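Local structure of putative oxidoreductase (Bacteroides fragilis NCTC 9343, 3FHL) at residues C[144-156]-C[179-191]. The protein probably acts as a nucleotide-binding oxidoreductase of the Gfo/Idh/MocA family, its exact reaction and substrate being unknown. Residues are numbered along the deposited sequence; the frame is centred on the assembly and turned at random.
Sequences GRLVEYESTFARY and LGSHLIDQAIQLF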
ATOM      1  N   GLY C 144     -21.026   3.369   4.259  1.00 28.53           N
ATOM      2  CA  GLY C 144     -21.782   3.776   3.078  1.00 32.42           C
ATOM      3  C   GLY C 144     -21.497   2.763   1.990  1.00 31.57           C
ATOM      4  O   GLY C 144     -21.461   1.569   2.257  1.00 33.98           O
ATOM      5  N   ARG C 145     -21.296   3.229   0.761  1.00 34.27           N
ATOM      6  CA  ARG C 145     -20.875   2.344  -0.332  1.00 32.03           C
ATOM      7  C   ARG C 145     -19.355   2.158  -0.251  1.00 32.38           C
ATOM      8  O   ARG C 145     -18.624   3.145  -0.268  1.00 29.12           O
ATOM      9  CB  ARG C 145     -21.267   2.958  -1.671  1.00 33.06           C
ATOM     10  CG  ARG C 145     -20.654   2.278  -2.880  1.00 31.74           C
ATOM     11  CD  ARG C 145     -21.216   2.809  -4.180  1.00 33.95           C
ATOM     12  NE  ARG C 145     -21.131   4.263  -4.334  1.00 37.73           N
ATOM     13  CZ  ARG C 145     -20.105   4.907  -4.890  1.00 36.90           C
ATOM     14  NH1 ARG C 145     -19.043   4.236  -5.316  1.00 32.59           N
ATOM     15  NH2 ARG C 145     -20.133   6.229  -5.006  1.00 31.06           N
ATOM     16  N   LEU C 146     -18.885   0.914  -0.154  1.00 31.30           N
ATOM     17  CA  LEU C 146     -17.440   0.647  -0.085  1.00 33.11           C
ATOM     18  C   LEU C 146     -16.774   0.934  -1.424  1.00 37.63           C
ATOM     19  O   LEU C 146     -17.294   0.551  -2.490  1.00 30.50           O
ATOM     20  CB  LEU C 146     -17.151  -0.800   0.325  1.00 31.02           C
ATOM     21  CG  LEU C 146     -15.682  -1.175   0.607  1.00 25.84           C
ATOM     22  CD1 LEU C 146     -15.250  -0.659   1.953  1.00 25.35           C
ATOM     23  CD2 LEU C 146     -15.496  -2.677   0.518  1.00 27.88           C
ATOM     24  N   VAL C 147     -15.629   1.620  -1.369  1.00 30.09           N
ATOM     25  CA  VAL C 147     -14.860   1.914  -2.585  1.00 29.83           C
ATOM     26  C   VAL C 147     -13.456   1.317  -2.590  1.00 25.27           C
ATOM     27  O   VAL C 147     -12.875   1.114  -3.659  1.00 28.11           O
ATOM     28  CB  VAL C 147     -14.817   3.440  -2.907  1.00 28.47           C
ATOM     29  CG1 VAL C 147     -16.222   4.021  -2.986  1.00 25.74           C
ATOM     30  CG2 VAL C 147     -13.979   4.216  -1.878  1.00 20.48           C
ATOM     31  N   GLU C 148     -12.908   1.017  -1.410  1.00 27.33           N
ATOM     32  CA  GLU C 148     -11.544   0.509  -1.338  1.00 27.77           C
ATOM     33  C   GLU C 148     -11.341  -0.446  -0.172  1.00 22.43           C
ATOM     34  O   GLU C 148     -11.851  -0.211   0.913  1.00 21.93           O
ATOM     35  CB  GLU C 148     -10.529   1.671  -1.252  1.00 27.68           C
ATOM     36  CG  GLU C 148      -9.069   1.203  -1.174  1.00 30.09           C
ATOM     37  CD  GLU C 148      -8.041   2.291  -1.467  1.00 32.74           C
ATOM     38  OE1 GLU C 148      -8.288   3.468  -1.106  1.00 28.57           O
ATOM     39  OE2 GLU C 148      -6.978   1.947  -2.043  1.00 32.21           O
ATOM     40  N   TYR C 149     -10.577  -1.508  -0.422  1.00 20.48           N
ATOM     41  CA  TYR C 149     -10.307  -2.551   0.554  1.00 23.62           C
ATOM     42  C   TYR C 149      -8.822  -2.839   0.494  1.00 24.43           C
ATOM     43  O   TYR C 149      -8.298  -3.247  -0.553  1.00 26.99           O
ATOM     44  CB  TYR C 149     -11.089  -3.812   0.147  1.00 27.03           C
ATOM     45  CG  TYR C 149     -10.826  -5.080   0.935  1.00 28.21           C
ATOM     46  CD1 TYR C 149     -11.537  -5.349   2.114  1.00 25.37           C
ATOM     47  CD2 TYR C 149      -9.911  -6.032   0.478  1.00 24.60           C
ATOM     48  CE1 TYR C 149     -11.339  -6.526   2.809  1.00 22.18           C
ATOM     49  CE2 TYR C 149      -9.691  -7.213   1.168  1.00 28.37           C
ATOM     50  CZ  TYR C 149     -10.419  -7.459   2.331  1.00 24.21           C
ATOM     51  OH  TYR C 149     -10.205  -8.619   3.020  1.00 27.08           O
ATOM     52  N   GLU C 150      -8.154  -2.628   1.619  1.00 25.40           N
ATOM     53  CA  GLU C 150      -6.733  -2.925   1.753  1.00 23.38           C
ATOM     54  C   GLU C 150      -6.538  -3.904   2.874  1.00 22.46           C
ATOM     55  O   GLU C 150      -7.059  -3.707   3.976  1.00 21.74           O
ATOM     56  CB  GLU C 150      -5.945  -1.658   2.065  1.00 22.87           C
ATOM     57  CG  GLU C 150      -6.021  -0.616   0.945  1.00 26.06           C
ATOM     58  CD  GLU C 150      -5.658   0.775   1.411  1.00 33.68           C
ATOM     59  OE1 GLU C 150      -4.604   0.956   2.062  1.00 38.23           O
ATOM     60  OE2 GLU C 150      -6.435   1.696   1.117  1.00 34.89           O
ATOM     61  N   SER C 151      -5.769  -4.946   2.611  1.00 21.99           N
ATOM     62  CA  SER C 151      -5.550  -5.981   3.606  1.00 24.57           C
ATOM     63  C   SER C 151      -4.065  -6.335   3.583  1.00 24.62           C
ATOM     64  O   SER C 151      -3.525  -6.701   2.545  1.00 25.41           O
ATOM     65  CB  SER C 151      -6.457  -7.196   3.289  1.00 21.43           C
ATOM     66  OG  SER C 151      -6.102  -8.354   4.027  1.00 27.84           O
ATOM     67  N   THR C 152      -3.403  -6.218   4.730  1.00 25.70           N
ATOM     68  CA  THR C 152      -1.959  -6.357   4.806  1.00 25.42           C
ATOM     69  C   THR C 152      -1.509  -7.151   6.020  1.00 26.39           C
ATOM     70  O   THR C 152      -2.005  -6.907   7.115  1.00 24.97           O
ATOM     71  CB  THR C 152      -1.280  -4.950   4.930  1.00 30.90           C
ATOM     72  OG1 THR C 152      -1.678  -4.128   3.835  1.00 26.94           O
ATOM     73  CG2 THR C 152       0.273  -5.035   5.002  1.00 26.17           C
ATOM     74  N   PHE C 153      -0.574  -8.085   5.829  1.00 24.18           N
ATOM     75  CA  PHE C 153       0.174  -8.659   6.953  1.00 26.30           C
ATOM     76  C   PHE C 153       1.566  -8.041   7.090  1.00 30.27           C
ATOM     77  O   PHE C 153       2.502  -8.383   6.358  1.00 29.61           O
ATOM     78  CB  PHE C 153       0.313 -10.181   6.835  1.00 27.58           C
ATOM     79  CG  PHE C 153      -0.861 -10.959   7.358  1.00 30.26           C
ATOM     80  CD1 PHE C 153      -1.397 -10.691   8.620  1.00 34.23           C
ATOM     81  CD2 PHE C 153      -1.410 -11.996   6.602  1.00 36.97           C
ATOM     82  CE1 PHE C 153      -2.475 -11.428   9.106  1.00 42.69           C
ATOM     83  CE2 PHE C 153      -2.493 -12.739   7.083  1.00 38.27           C
ATOM     84  CZ  PHE C 153      -3.024 -12.453   8.331  1.00 40.06           C
ATOM     85  N   ALA C 154       1.695  -7.141   8.057  1.00 28.85           N
ATOM     86  CA  ALA C 154       2.935  -6.448   8.327  1.00 26.50           C
ATOM     87  C   ALA C 154       3.768  -7.231   9.331  1.00 31.76           C
ATOM     88  O   ALA C 154       3.304  -7.562  10.427  1.00 33.00           O
ATOM     89  CB  ALA C 154       2.625  -5.074   8.855  1.00 25.38           C
ATOM     90  N   ARG C 155       4.997  -7.543   8.955  1.00 28.10           N
ATOM     91  CA  ARG C 155       5.899  -8.239   9.865  1.00 32.69           C
ATOM     92  C   ARG C 155       7.263  -7.566   9.838  1.00 32.35           C
ATOM     93  O   ARG C 155       7.557  -6.792   8.939  1.00 30.33           O
ATOM     94  CB  ARG C 155       6.027  -9.718   9.466  1.00 36.16           C
ATOM     95  CG  ARG C 155       4.726 -10.518   9.592  1.00 38.85           C
ATOM     96  CD  ARG C 155       4.981 -12.019   9.628  1.00 48.69           C
ATOM     97  NE  ARG C 155       3.782 -12.770  10.005  1.00 52.49           N
ATOM     98  CZ  ARG C 155       3.647 -14.091   9.903  1.00 51.93           C
ATOM     99  NH1 ARG C 155       4.637 -14.838   9.421  1.00 42.59           N
ATOM    100  NH2 ARG C 155       2.508 -14.664  10.277  1.00 53.56           N
ATOM    101  N   TYR C 156       8.092  -7.858  10.832  1.00 30.73           N
ATOM    102  CA  TYR C 156       9.446  -7.355  10.843  1.00 32.03           C
ATOM    103  C   TYR C 156      10.398  -8.422  11.360  1.00 36.93           C
ATOM    104  O   TYR C 156      10.471  -8.663  12.563  1.00 33.21           O
ATOM    105  CB  TYR C 156       9.579  -6.043  11.652  1.00 31.66           C
ATOM    106  CG  TYR C 156      10.997  -5.504  11.629  1.00 32.59           C
ATOM    107  CD1 TYR C 156      11.524  -4.928  10.470  1.00 33.92           C
ATOM    108  CD2 TYR C 156      11.831  -5.621  12.743  1.00 30.16           C
ATOM    109  CE1 TYR C 156      12.831  -4.465  10.432  1.00 31.10           C
ATOM    110  CE2 TYR C 156      13.141  -5.178  12.713  1.00 34.58           C
ATOM    111  CZ  TYR C 156      13.636  -4.596  11.551  1.00 33.28           C
ATOM    112  OH  TYR C 156      14.932  -4.148  11.503  1.00 32.80           O
ATOM    113  N   LEU C 179       1.287 -16.376   3.317  1.00 31.45           N
ATOM    114  CA  LEU C 179       0.351 -15.398   3.867  1.00 28.47           C
ATOM    115  C   LEU C 179      -0.633 -14.899   2.837  1.00 31.14           C
ATOM    116  O   LEU C 179      -1.760 -14.553   3.170  1.00 27.32           O
ATOM    117  CB  LEU C 179       1.083 -14.205   4.496  1.00 30.36           C
ATOM    118  CG  LEU C 179       1.896 -14.516   5.759  1.00 32.53           C
ATOM    119  CD1 LEU C 179       2.458 -13.230   6.314  1.00 38.35           C
ATOM    120  CD2 LEU C 179       1.036 -15.215   6.796  1.00 37.58           C
ATOM    121  N   GLY C 180      -0.196 -14.842   1.587  1.00 28.87           N
ATOM    122  CA  GLY C 180      -1.061 -14.393   0.509  1.00 27.24           C
ATOM    123  C   GLY C 180      -2.284 -15.262   0.314  1.00 29.23           C
ATOM    124  O   GLY C 180      -3.357 -14.736   0.017  1.00 29.47           O
ATOM    125  N   SER C 181      -2.130 -16.581   0.482  1.00 25.68           N
ATOM    126  CA  SER C 181      -3.270 -17.505   0.428  1.00 29.54           C
ATOM    127  C   SER C 181      -4.397 -17.046   1.354  1.00 31.75           C
ATOM    128  O   SER C 181      -5.536 -16.939   0.917  1.00 25.32           O
ATOM    129  CB  SER C 181      -2.862 -18.949   0.754  1.00 30.36           C
ATOM    130  OG  SER C 181      -2.250 -19.028   2.035  1.00 33.23           O
ATOM    131  N   HIS C 182      -4.069 -16.713   2.603  1.00 27.55           N
ATOM    132  CA  HIS C 182      -5.084 -16.243   3.556  1.00 24.34           C
ATOM    133  C   HIS C 182      -5.783 -14.957   3.110  1.00 29.70           C
ATOM    134  O   HIS C 182      -6.998 -14.834   3.244  1.00 27.47           O
ATOM    135  CB  HIS C 182      -4.486 -16.019   4.955  1.00 23.93           C
ATOM    136  CG  HIS C 182      -3.889 -17.242   5.571  1.00 36.28           C
ATOM    137  ND1 HIS C 182      -4.652 -18.283   6.050  1.00 33.00           N
ATOM    138  CD2 HIS C 182      -2.601 -17.569   5.831  1.00 38.96           C
ATOM    139  CE1 HIS C 182      -3.859 -19.210   6.554  1.00 38.40           C
ATOM    140  NE2 HIS C 182      -2.610 -18.799   6.437  1.00 38.91           N
ATOM    141  N   LEU C 183      -5.016 -14.003   2.583  1.00 28.76           N
ATOM    142  CA  LEU C 183      -5.560 -12.692   2.213  1.00 25.36           C
ATOM    143  C   LEU C 183      -6.409 -12.771   0.963  1.00 22.68           C
ATOM    144  O   LEU C 183      -7.427 -12.091   0.864  1.00 27.77           O
ATOM    145  CB  LEU C 183      -4.429 -11.662   1.993  1.00 24.10           C
ATOM    146  CG  LEU C 183      -3.477 -11.428   3.182  1.00 21.91           C
ATOM    147  CD1 LEU C 183      -2.570 -10.253   2.913  1.00 28.45           C
ATOM    148  CD2 LEU C 183      -4.252 -11.185   4.497  1.00 23.67           C
ATOM    149  N   ILE C 184      -5.931 -13.535  -0.014  1.00 24.81           N
ATOM    150  CA  ILE C 184      -6.664 -13.765  -1.251  1.00 26.01           C
ATOM    151  C   ILE C 184      -7.984 -14.498  -0.974  1.00 28.31           C
ATOM    152  O   ILE C 184      -9.031 -14.091  -1.472  1.00 26.26           O
ATOM    153  CB  ILE C 184      -5.825 -14.560  -2.280  1.00 29.17           C
ATOM    154  CG1 ILE C 184      -4.636 -13.723  -2.778  1.00 30.15           C
ATOM    155  CG2 ILE C 184      -6.696 -14.924  -3.463  1.00 25.45           C
ATOM    156  CD1 ILE C 184      -3.474 -14.527  -3.340  1.00 24.06           C
ATOM    157  N   ASP C 185      -7.925 -15.565  -0.172  1.00 25.02           N
ATOM    158  CA  ASP C 185      -9.154 -16.275   0.233  1.00 30.27           C
ATOM    159  C   ASP C 185     -10.230 -15.345   0.796  1.00 28.77           C
ATOM    160  O   ASP C 185     -11.377 -15.353   0.334  1.00 27.54           O
ATOM    161  CB  ASP C 185      -8.840 -17.381   1.236  1.00 24.16           C
ATOM    162  CG  ASP C 185     -10.090 -18.120   1.694  1.00 39.14           C
ATOM    163  OD1 ASP C 185     -10.781 -18.740   0.836  1.00 33.20           O
ATOM    164  OD2 ASP C 185     -10.376 -18.070   2.913  1.00 31.54           O
ATOM    165  N   GLN C 186      -9.830 -14.507   1.749  1.00 26.68           N
ATOM    166  CA  GLN C 186     -10.705 -13.490   2.320  1.00 27.24           C
ATOM    167  C   GLN C 186     -11.260 -12.545   1.272  1.00 30.19           C
ATOM    168  O   GLN C 186     -12.457 -12.251   1.295  1.00 27.77           O
ATOM    169  CB  GLN C 186      -9.966 -12.685   3.393  1.00 25.43           C
ATOM    170  CG  GLN C 186      -9.700 -13.436   4.719  1.00 21.74           C
ATOM    171  CD  GLN C 186      -8.840 -12.615   5.672  1.00 29.65           C
ATOM    172  OE1 GLN C 186      -8.242 -11.621   5.266  1.00 27.26           O
ATOM    173  NE2 GLN C 186      -8.772 -13.025   6.944  1.00 24.60           N
ATOM    174  N   ALA C 187     -10.413 -12.076   0.344  1.00 29.73           N
ATOM    175  CA  ALA C 187     -10.879 -11.106  -0.661  1.00 26.53           C
ATOM    176  C   ALA C 187     -11.897 -11.716  -1.610  1.00 26.91           C
ATOM    177  O   ALA C 187     -12.891 -11.067  -1.953  1.00 28.02           O
ATOM    178  CB  ALA C 187      -9.704 -10.495  -1.450  1.00 23.47           C
ATOM    179  N   ILE C 188     -11.642 -12.957  -2.018  1.00 25.55           N
ATOM    180  CA  ILE C 188     -12.582 -13.715  -2.882  1.00 29.29           C
ATOM    181  C   ILE C 188     -13.922 -13.956  -2.184  1.00 28.76           C
ATOM    182  O   ILE C 188     -14.985 -13.801  -2.795  1.00 25.62           O
ATOM    183  CB  ILE C 188     -11.979 -15.063  -3.352  1.00 28.84           C
ATOM    184  CG1 ILE C 188     -10.774 -14.824  -4.271  1.00 30.26           C
ATOM    185  CG2 ILE C 188     -13.024 -15.930  -4.092  1.00 34.48           C
ATOM    186  CD1 ILE C 188      -9.934 -16.091  -4.469  1.00 35.39           C
ATOM    187  N   GLN C 189     -13.878 -14.303  -0.896  1.00 29.05           N
ATOM    188  CA  GLN C 189     -15.119 -14.462  -0.121  1.00 29.56           C
ATOM    189  C   GLN C 189     -15.983 -13.200  -0.123  1.00 33.14           C
ATOM    190  O   GLN C 189     -17.209 -13.271  -0.283  1.00 31.01           O
ATOM    191  CB  GLN C 189     -14.823 -14.935   1.313  1.00 31.15           C
ATOM    192  CG  GLN C 189     -14.446 -16.417   1.390  1.00 32.93           C
ATOM    193  CD  GLN C 189     -15.530 -17.334   0.797  1.00 42.06           C
ATOM    194  OE1 GLN C 189     -16.656 -17.377   1.297  1.00 41.02           O
ATOM    195  NE2 GLN C 189     -15.189 -18.061  -0.269  1.00 32.86           N
ATOM    196  N   LEU C 190     -15.354 -12.038   0.021  1.00 28.57           N
ATOM    197  CA  LEU C 190     -16.123 -10.800   0.054  1.00 27.31           C
ATOM    198  C   LEU C 190     -16.557 -10.278  -1.306  1.00 28.11           C
ATOM    199  O   LEU C 190     -17.646  -9.734  -1.419  1.00 32.90           O
ATOM    200  CB  LEU C 190     -15.368  -9.696   0.800  1.00 26.66           C
ATOM    201  CG  LEU C 190     -14.946  -9.959   2.247  1.00 34.32           C
ATOM    202  CD1 LEU C 190     -14.112  -8.797   2.753  1.00 29.41           C
ATOM    203  CD2 LEU C 190     -16.141 -10.186   3.159  1.00 33.29           C
ATOM    204  N   PHE C 191     -15.715 -10.435  -2.331  1.00 28.62           N
ATOM    205  CA  PHE C 191     -15.879  -9.644  -3.561  1.00 31.90           C
ATOM    206  C   PHE C 191     -15.909 -10.458  -4.839  1.00 28.50           C
ATOM    207  O   PHE C 191     -16.193  -9.914  -5.894  1.00 31.00           O
ATOM    208  CB  PHE C 191     -14.771  -8.579  -3.689  1.00 26.93           C
ATOM    209  CG  PHE C 191     -14.629  -7.703  -2.484  1.00 31.30           C
ATOM    210  CD1 PHE C 191     -15.657  -6.852  -2.103  1.00 28.41           C
ATOM    211  CD2 PHE C 191     -13.474  -7.743  -1.719  1.00 25.45           C
ATOM    212  CE1 PHE C 191     -15.540  -6.052  -0.969  1.00 31.73           C
ATOM    213  CE2 PHE C 191     -13.341  -6.938  -0.605  1.00 24.09           C
ATOM    214  CZ  PHE C 191     -14.374  -6.093  -0.224  1.00 25.72           C
TER
HETATM  215  O   HOH W   1      -7.908 -10.105   2.819  1.00 25.26           O
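Phe191 turns its edge onto one face of the Tyr149 ring in a T-shaped stack, centroids 4.9 Å apart and planes at 73°; its CE2 stands over the rim of the tyrosine, 3.5 Å from Tyr149 CG. Leu146 CD2 meets the same phenylalanine at CZ (3.7 Å). Leu179 CD1 is centred over one face of the Arg155 guanidinium, 3.9 Å from Arg155 CZ. His182 CB sits at the edge of the Phe153 ring, while Leu183 CD2 reaches Phe153 CE2 (3.5 Å) obliquely; Arg243 adds a cation-pi contact to this ring. The axes of helix 180-191 and strand 146-154, a strand of the mixed sheet in the C-terminal alpha/beta domain, run nearly antiparallel, at 162°. Glu148, which points away from the helix, and Glu150 form salt bridges with Lys232 of the second subunit. Tyr149, its ring swung opposite the backbone N (chi1 173°), carries its hydroxyl toward the helix, to a water between the two segments. That water accepts from Tyr149 OH (2.7 Å) and Ser151 OG (2.8 Å) and donates to Leu183 O and Gln186 OE1, so four bonds grip it. Arg243 also bonds Ser151 OG, and the Gln186 amide is held from its other end by NE2 donating to Arg125 O.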